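Local coordinates for phenylacetic acid degradation protein paaI (Escherichia coli, PDB 2FS2) that hydrolyses acyl-coenzyme A thioesters in the phenylacetate degradation pathway, preferring ring-hydroxylated phenylacetyl-CoA substrates, and works as a homotetramer, at residues 35-40 with 62-67; 55-60 with 121-126. All coordinates share one frame; numbering follows the deposited sequence.

Contact 1 of 2, residues 35-40 with 62-67; sequences AVVTMT and DTAFAY
A64 is where the helix segment 62-67 first comes down on strand segment 35-40: its methyl CB stands 3.6 Å from CG2 of V37. The same branch of the valine also reaches back to the helix backbone, with CG2 lying 3.9 Å from A64 N, so one methyl touches both the CB and the N of A64. What puts it there is the first torsion of V37 (chi1 -67°), which sets CG2 between the backbone N and the carbonyl carbon.

The next meeting is made by A35. Its methyl settles against the helix backbone, with CB 3.8 Å from A64 O, and at the same time touches the next turn, where it lies 3.7 Å from CB of Y67. A35 and A64 are the residues whose CA atoms come nearest across the two segments, 5.7 Å apart, a separation that two such small side chains permit. Y67 contributes only the root of its side chain. With CG anti to the carbonyl carbon (chi1 -74°), its ring leads away from the strand and among A10, M13 and Y14 of helix 2-15, and its hydroxyl is hydrogen-bonded to D17, just past the end of that helix.

No hydrogen bond joins the two segments; methyl groups carry the contact, lying against CB atoms and the helix backbone. Helix and strand run roughly antiparallel, at 148°, and the axes of the two short segments come within 7.5 Å of each other. A long central helix lying against an antiparallel sheet in this way is the defining core of the hot dog fold.

Contact 2 of 2, residues 55-60 with 121-126; sequences GQLFSL and KTVALF
Aliphatic packing joins helix segment 55-60 to strand segment 121-126 through L57 and V123. One methyl from each does the work, CD1 of the leucine and CG1 of the valine lying 3.8 Å apart, and the two side chains cross at a slant. V123 carries CG1 anti to its own nitrogen (chi1 163°), a setting that brings this branch up to the leucine. The same L57 CD1 makes a looser approach to the methyl CB of A124, at 4.5 Å. Two consecutive strand residues can both face the helix because V123 and A124 form a classic beta bulge opposite I115, which interrupts the usual alternation of the strand.

Aromatic contact follows with F58 and F126, which meet at a single pair of ring carbons, CE1 of each, 3.9 Å apart. F58 approaches F126 at the edge of its ring, close to that ring's plane. The side chain of F58 sets off obliquely, and its ring end comes nearer to the strand.

No hydrogen bond crosses between the segments. Within the helix, G55 O accepts twice from S59, from the backbone N at 2.9 Å and from OG at 2.6 Å; the hydroxyl comes in at a C=O...OG angle of 155°, tilted out of the carbonyl plane.

The segments' axes are 10.0 Å apart, so larger side chains must span the gap. L57 and V123 share L95 of strand 94-101, while F58 and F126 share C81 of strand 76-85. F126 also lies on I113 of strand 108-116, and the F58 ring also meets F58 of the second subunit, planes about 15° apart, so the helix takes part in the subunit interface.

In the fold
After two N-terminal helices and strand 26-31 comes strand 34-40, then helix 54-70 and, much later, strand 122-132. Contact 1 closes a loop of 21 intervening residues, bringing the later half of the helix onto strand 34-40. Contact 2 starts inside that loop, on the first half of the same helix, and spans 60 residues to strand 122-132, so the two loops cross instead of nesting. Their centres lie 10 Å apart and they touch directly: V37 CG2 is 3.8 Å from L60 CD1, and F65 CD2 is 3.9 Å from F126 CZ. Together they tie one helix to well-separated strands of a single curved antiparallel sheet, the hot dog principle in miniature.

Contact 1 of 2, residues 35-40 with 62-67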
ATOM      1  N   ALA B  35     -18.816   3.492 -10.025  1.00 19.85           N
ATOM      2  CA  ALA B  35     -19.319   2.247 -10.710  1.00 21.13           C
ATOM      3  C   ALA B  35     -19.567   1.170  -9.652  1.00 21.77           C
ATOM      4  O   ALA B  35     -18.822   1.118  -8.671  1.00 23.08           O
ATOM      5  CB  ALA B  35     -18.247   1.713 -11.717  1.00 19.78           C
ATOM      6  N   VAL B  36     -20.543   0.299  -9.872  1.00 20.09           N
ATOM      7  CA  VAL B  36     -20.947  -0.771  -8.975  1.00 20.34           C
ATOM      8  C   VAL B  36     -21.097  -1.942  -9.890  1.00 22.29           C
ATOM      9  O   VAL B  36     -21.766  -1.833 -10.978  1.00 22.93           O
ATOM     10  CB  VAL B  36     -22.284  -0.492  -8.229  1.00 21.70           C
ATOM     11  CG1 VAL B  36     -22.729  -1.678  -7.363  1.00 19.13           C
ATOM     12  CG2 VAL B  36     -22.236   0.694  -7.341  1.00 21.34           C
ATOM     13  N   VAL B  37     -20.443  -3.049  -9.561  1.00 21.99           N
ATOM     14  CA  VAL B  37     -20.496  -4.192 -10.400  1.00 22.30           C
ATOM     15  C   VAL B  37     -20.719  -5.326  -9.441  1.00 23.77           C
ATOM     16  O   VAL B  37     -20.552  -5.195  -8.227  1.00 23.50           O
ATOM     17  CB  VAL B  37     -19.171  -4.402 -11.275  1.00 22.55           C
ATOM     18  CG1 VAL B  37     -19.003  -3.263 -12.344  1.00 20.00           C
ATOM     19  CG2 VAL B  37     -17.858  -4.454 -10.317  1.00 22.87           C
ATOM     20  N   THR B  38     -21.081  -6.451 -10.008  1.00 24.47           N
ATOM     21  CA  THR B  38     -21.615  -7.561  -9.247  1.00 29.14           C
ATOM     22  C   THR B  38     -21.138  -8.905  -9.827  1.00 28.85           C
ATOM     23  O   THR B  38     -20.851  -8.999 -11.000  1.00 28.05           O
ATOM     24  CB  THR B  38     -23.132  -7.410  -9.279  1.00 30.94           C
ATOM     25  OG1 THR B  38     -23.676  -8.010  -8.096  1.00 40.26           O
ATOM     26  CG2 THR B  38     -23.688  -8.183 -10.434  1.00 29.57           C
HETATM   27  N   MSE B  39     -20.963  -9.913  -9.002  1.00 29.16           N
HETATM   28  CA  MSE B  39     -20.485 -11.203  -9.480  1.00 31.10           C
HETATM   29  C   MSE B  39     -20.891 -12.252  -8.468  1.00 29.93           C
HETATM   30  O   MSE B  39     -20.865 -12.006  -7.278  1.00 29.12           O
HETATM   31  CB  MSE B  39     -18.943 -11.162  -9.558  1.00 32.22           C
HETATM   32  CG  MSE B  39     -18.312 -12.530  -9.725  1.00 40.43           C
HETATM   33 SE   MSE B  39     -16.335 -12.356  -9.597  1.00 61.58          SE
HETATM   34  CE  MSE B  39     -16.080 -12.107 -11.387  1.00 57.03           C
ATOM     35  N   THR B  40     -21.214 -13.432  -8.932  1.00 30.61           N
ATOM     36  CA  THR B  40     -21.505 -14.541  -8.033  1.00 32.30           C
ATOM     37  C   THR B  40     -20.291 -15.464  -7.985  1.00 32.79           C
ATOM     38  O   THR B  40     -19.649 -15.715  -8.987  1.00 32.81           O
ATOM     39  CB  THR B  40     -22.809 -15.207  -8.530  1.00 33.96           C
ATOM     40  OG1 THR B  40     -23.883 -14.217  -8.408  1.00 33.17           O
ATOM     41  CG2 THR B  40     -23.247 -16.442  -7.643  1.00 31.64           C
ATOM     42  N   ASP B  62     -10.842  -4.607  -9.724  1.00 22.91           N
ATOM     43  CA  ASP B  62     -10.081  -3.951 -10.764  1.00 25.51           C
ATOM     44  C   ASP B  62     -11.044  -3.655 -11.858  1.00 25.51           C
ATOM     45  O   ASP B  62     -10.876  -2.692 -12.597  1.00 25.46           O
ATOM     46  CB  ASP B  62      -9.032  -4.959 -11.274  1.00 26.81           C
ATOM     47  CG  ASP B  62      -8.056  -4.366 -12.315  1.00 35.86           C
ATOM     48  OD1 ASP B  62      -7.730  -3.127 -12.266  1.00 45.45           O
ATOM     49  OD2 ASP B  62      -7.515  -5.076 -13.197  1.00 44.55           O
ATOM     50  N   THR B  63     -12.094  -4.462 -11.960  1.00 23.54           N
ATOM     51  CA  THR B  63     -13.133  -4.143 -12.920  1.00 23.33           C
ATOM     52  C   THR B  63     -13.967  -2.929 -12.475  1.00 23.47           C
ATOM     53  O   THR B  63     -14.281  -2.062 -13.312  1.00 25.98           O
ATOM     54  CB  THR B  63     -14.050  -5.366 -13.105  1.00 22.35           C
ATOM     55  OG1 THR B  63     -13.285  -6.453 -13.627  1.00 24.78           O
ATOM     56  CG2 THR B  63     -15.043  -5.133 -14.167  1.00 25.24           C
ATOM     57  N   ALA B  64     -14.423  -2.850 -11.203  1.00 22.59           N
ATOM     58  CA  ALA B  64     -15.131  -1.673 -10.785  1.00 20.99           C
ATOM     59  C   ALA B  64     -14.202  -0.465 -10.918  1.00 21.84           C
ATOM     60  O   ALA B  64     -14.613   0.626 -11.250  1.00 21.22           O
ATOM     61  CB  ALA B  64     -15.619  -1.787  -9.240  1.00 22.24           C
ATOM     62  N   PHE B  65     -12.949  -0.667 -10.572  1.00 21.09           N
ATOM     63  CA  PHE B  65     -11.984   0.408 -10.731  1.00 21.71           C
ATOM     64  C   PHE B  65     -11.837   0.943 -12.254  1.00 20.54           C
ATOM     65  O   PHE B  65     -11.820   2.154 -12.485  1.00 19.91           O
ATOM     66  CB  PHE B  65     -10.668  -0.159 -10.194  1.00 22.79           C
ATOM     67  CG  PHE B  65      -9.507   0.760 -10.328  1.00 21.20           C
ATOM     68  CD1 PHE B  65      -9.631   2.099 -10.085  1.00 26.17           C
ATOM     69  CD2 PHE B  65      -8.260   0.257 -10.561  1.00 28.99           C
ATOM     70  CE1 PHE B  65      -8.492   2.999 -10.238  1.00 26.20           C
ATOM     71  CE2 PHE B  65      -7.112   1.159 -10.639  1.00 32.98           C
ATOM     72  CZ  PHE B  65      -7.287   2.523 -10.531  1.00 24.35           C
ATOM     73  N   ALA B  66     -11.633   0.040 -13.212  1.00 20.18           N
ATOM     74  CA  ALA B  66     -11.523   0.386 -14.630  1.00 22.00           C
ATOM     75  C   ALA B  66     -12.789   1.148 -15.032  1.00 22.88           C
ATOM     76  O   ALA B  66     -12.691   2.188 -15.703  1.00 23.54           O
ATOM     77  CB  ALA B  66     -11.299  -0.922 -15.570  1.00 18.76           C
ATOM     78  N   TYR B  67     -13.982   0.712 -14.566  1.00 24.14           N
ATOM     79  CA  TYR B  67     -15.204   1.407 -14.986  1.00 23.10           C
ATOM     80  C   TYR B  67     -15.284   2.816 -14.423  1.00 22.35           C
ATOM     81  O   TYR B  67     -15.552   3.768 -15.153  1.00 20.82           O
ATOM     82  CB  TYR B  67     -16.488   0.545 -14.714  1.00 23.51           C
ATOM     83  CG  TYR B  67     -16.523  -0.555 -15.755  1.00 26.08           C
ATOM     84  CD1 TYR B  67     -15.725  -1.659 -15.655  1.00 29.82           C
ATOM     85  CD2 TYR B  67     -17.256  -0.400 -16.919  1.00 35.98           C
ATOM     86  CE1 TYR B  67     -15.692  -2.635 -16.639  1.00 35.15           C
ATOM     87  CE2 TYR B  67     -17.267  -1.378 -17.927  1.00 38.73           C
ATOM     88  CZ  TYR B  67     -16.486  -2.511 -17.780  1.00 39.54           C
ATOM     89  OH  TYR B  67     -16.478  -3.449 -18.804  1.00 33.19           O
TER

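Contact 2 of 2, residues 55-60 with 121-126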
ATOM      1  N   GLY B  55      -7.085 -13.664  -6.882  1.00 34.18           N
ATOM      2  CA  GLY B  55      -7.070 -13.125  -8.210  1.00 35.30           C
ATOM      3  C   GLY B  55      -8.437 -12.840  -8.762  1.00 34.68           C
ATOM      4  O   GLY B  55      -8.555 -11.908  -9.548  1.00 34.61           O
ATOM      5  N   GLN B  56      -9.447 -13.618  -8.352  1.00 33.45           N
ATOM      6  CA  GLN B  56     -10.836 -13.376  -8.800  1.00 33.36           C
ATOM      7  C   GLN B  56     -11.410 -12.179  -8.066  1.00 30.66           C
ATOM      8  O   GLN B  56     -12.171 -11.427  -8.647  1.00 29.87           O
ATOM      9  CB  GLN B  56     -11.757 -14.598  -8.551  1.00 35.05           C
ATOM     10  CG  GLN B  56     -11.802 -15.693  -9.703  1.00 38.96           C
ATOM     11  CD  GLN B  56     -10.730 -16.848  -9.536  1.00 45.17           C
ATOM     12  OE1 GLN B  56      -9.692 -16.644  -8.886  1.00 46.30           O
ATOM     13  NE2 GLN B  56     -10.986 -18.038 -10.164  1.00 47.05           N
ATOM     14  N   LEU B  57     -11.112 -12.086  -6.767  1.00 28.29           N
ATOM     15  CA  LEU B  57     -11.480 -10.949  -5.988  1.00 27.86           C
ATOM     16  C   LEU B  57     -10.752  -9.728  -6.499  1.00 27.71           C
ATOM     17  O   LEU B  57     -11.411  -8.734  -6.743  1.00 27.75           O
ATOM     18  CB  LEU B  57     -11.062 -11.134  -4.564  1.00 28.65           C
ATOM     19  CG  LEU B  57     -11.994 -11.888  -3.665  1.00 31.10           C
ATOM     20  CD1 LEU B  57     -11.636 -11.560  -2.209  1.00 29.14           C
ATOM     21  CD2 LEU B  57     -13.452 -11.525  -4.024  1.00 26.55           C
ATOM     22  N   PHE B  58      -9.417  -9.808  -6.693  1.00 27.01           N
ATOM     23  CA  PHE B  58      -8.666  -8.703  -7.270  1.00 25.82           C
ATOM     24  C   PHE B  58      -9.338  -8.311  -8.605  1.00 25.03           C
ATOM     25  O   PHE B  58      -9.514  -7.157  -8.901  1.00 25.13           O
ATOM     26  CB  PHE B  58      -7.172  -9.061  -7.483  1.00 24.16           C
ATOM     27  CG  PHE B  58      -6.381  -7.962  -8.181  1.00 25.10           C
ATOM     28  CD1 PHE B  58      -5.769  -6.985  -7.471  1.00 29.38           C
ATOM     29  CD2 PHE B  58      -6.335  -7.868  -9.552  1.00 26.53           C
ATOM     30  CE1 PHE B  58      -5.113  -5.923  -8.125  1.00 27.76           C
ATOM     31  CE2 PHE B  58      -5.677  -6.818 -10.205  1.00 28.18           C
ATOM     32  CZ  PHE B  58      -5.063  -5.871  -9.495  1.00 26.38           C
ATOM     33  N   SER B  59      -9.783  -9.269  -9.382  1.00 25.66           N
ATOM     34  CA  SER B  59     -10.310  -8.957 -10.720  1.00 26.65           C
ATOM     35  C   SER B  59     -11.624  -8.250 -10.677  1.00 27.07           C
ATOM     36  O   SER B  59     -11.893  -7.345 -11.532  1.00 28.78           O
ATOM     37  CB  SER B  59     -10.508 -10.198 -11.555  1.00 27.24           C
ATOM     38  OG  SER B  59      -9.247 -10.783 -11.757  1.00 30.69           O
ATOM     39  N   LEU B  60     -12.416  -8.583  -9.663  1.00 22.52           N
ATOM     40  CA  LEU B  60     -13.619  -7.907  -9.486  1.00 21.25           C
ATOM     41  C   LEU B  60     -13.377  -6.451  -9.087  1.00 20.73           C
ATOM     42  O   LEU B  60     -14.111  -5.558  -9.505  1.00 17.07           O
ATOM     43  CB  LEU B  60     -14.445  -8.630  -8.395  1.00 22.16           C
ATOM     44  CG  LEU B  60     -15.760  -7.982  -7.927  1.00 24.23           C
ATOM     45  CD1 LEU B  60     -16.777  -7.839  -9.112  1.00 22.25           C
ATOM     46  CD2 LEU B  60     -16.409  -8.861  -6.824  1.00 23.66           C
ATOM     47  N   LYS B 121     -21.603  -7.747   4.476  1.00 24.33           N
ATOM     48  CA  LYS B 121     -20.345  -7.780   5.165  1.00 26.49           C
ATOM     49  C   LYS B 121     -19.242  -7.431   4.144  1.00 25.13           C
ATOM     50  O   LYS B 121     -19.221  -7.905   3.042  1.00 23.35           O
ATOM     51  CB  LYS B 121     -20.167  -9.183   5.847  1.00 26.80           C
ATOM     52  CG  LYS B 121     -21.352  -9.623   6.692  1.00 29.54           C
ATOM     53  CD  LYS B 121     -21.196  -9.424   8.274  1.00 42.90           C
ATOM     54  CE  LYS B 121     -21.047 -10.786   9.111  1.00 51.90           C
ATOM     55  NZ  LYS B 121     -20.375 -10.693  10.521  1.00 53.79           N
ATOM     56  N   THR B 122     -18.342  -6.540   4.507  1.00 25.89           N
ATOM     57  CA  THR B 122     -17.066  -6.365   3.753  1.00 23.98           C
ATOM     58  C   THR B 122     -16.157  -7.522   3.550  1.00 22.39           C
ATOM     59  O   THR B 122     -15.614  -8.085   4.476  1.00 23.75           O
ATOM     60  CB  THR B 122     -16.254  -5.281   4.379  1.00 24.90           C
ATOM     61  OG1 THR B 122     -17.180  -4.239   4.739  1.00 26.55           O
ATOM     62  CG2 THR B 122     -15.406  -4.647   3.225  1.00 24.51           C
ATOM     63  N   VAL B 123     -15.928  -7.839   2.287  1.00 19.99           N
ATOM     64  CA  VAL B 123     -15.031  -8.849   1.914  1.00 19.05           C
ATOM     65  C   VAL B 123     -13.608  -8.314   1.716  1.00 20.30           C
ATOM     66  O   VAL B 123     -12.627  -9.026   2.034  1.00 20.91           O
ATOM     67  CB  VAL B 123     -15.589  -9.468   0.636  1.00 22.32           C
ATOM     68  CG1 VAL B 123     -14.559 -10.264  -0.115  1.00 24.23           C
ATOM     69  CG2 VAL B 123     -16.900 -10.297   0.991  1.00 20.21           C
ATOM     70  N   ALA B 124     -13.493  -7.095   1.182  1.00 18.41           N
ATOM     71  CA  ALA B 124     -12.219  -6.593   0.734  1.00 19.71           C
ATOM     72  C   ALA B 124     -12.318  -5.063   0.462  1.00 18.98           C
ATOM     73  O   ALA B 124     -13.424  -4.527   0.140  1.00 18.98           O
ATOM     74  CB  ALA B 124     -11.768  -7.408  -0.512  1.00 16.52           C
ATOM     75  N   LEU B 125     -11.175  -4.386   0.588  1.00 18.57           N
ATOM     76  CA  LEU B 125     -11.047  -2.878   0.472  1.00 17.99           C
ATOM     77  C   LEU B 125      -9.872  -2.711  -0.445  1.00 17.52           C
ATOM     78  O   LEU B 125      -8.909  -3.467  -0.368  1.00 17.80           O
ATOM     79  CB  LEU B 125     -10.753  -2.202   1.844  1.00 19.69           C
ATOM     80  CG  LEU B 125     -11.902  -2.207   2.832  1.00 19.63           C
ATOM     81  CD1 LEU B 125     -11.582  -1.714   4.198  1.00 24.65           C
ATOM     82  CD2 LEU B 125     -13.121  -1.336   2.333  1.00 19.52           C
ATOM     83  N   PHE B 126      -9.972  -1.810  -1.411  1.00 15.37           N
ATOM     84  CA  PHE B 126      -8.919  -1.739  -2.369  1.00 16.76           C
ATOM     85  C   PHE B 126      -8.830  -0.225  -2.611  1.00 14.94           C
ATOM     86  O   PHE B 126      -9.802   0.490  -2.429  1.00 13.55           O
ATOM     87  CB  PHE B 126      -9.470  -2.469  -3.552  1.00 19.17           C
ATOM     88  CG  PHE B 126      -8.785  -2.224  -4.823  1.00 25.13           C
ATOM     89  CD1 PHE B 126      -8.083  -3.290  -5.453  1.00 31.11           C
ATOM     90  CD2 PHE B 126      -8.889  -1.012  -5.463  1.00 29.08           C
ATOM     91  CE1 PHE B 126      -7.441  -3.096  -6.698  1.00 33.79           C
ATOM     92  CE2 PHE B 126      -8.251  -0.784  -6.754  1.00 29.47           C
ATOM     93  CZ  PHE B 126      -7.545  -1.817  -7.361  1.00 31.22           C
TER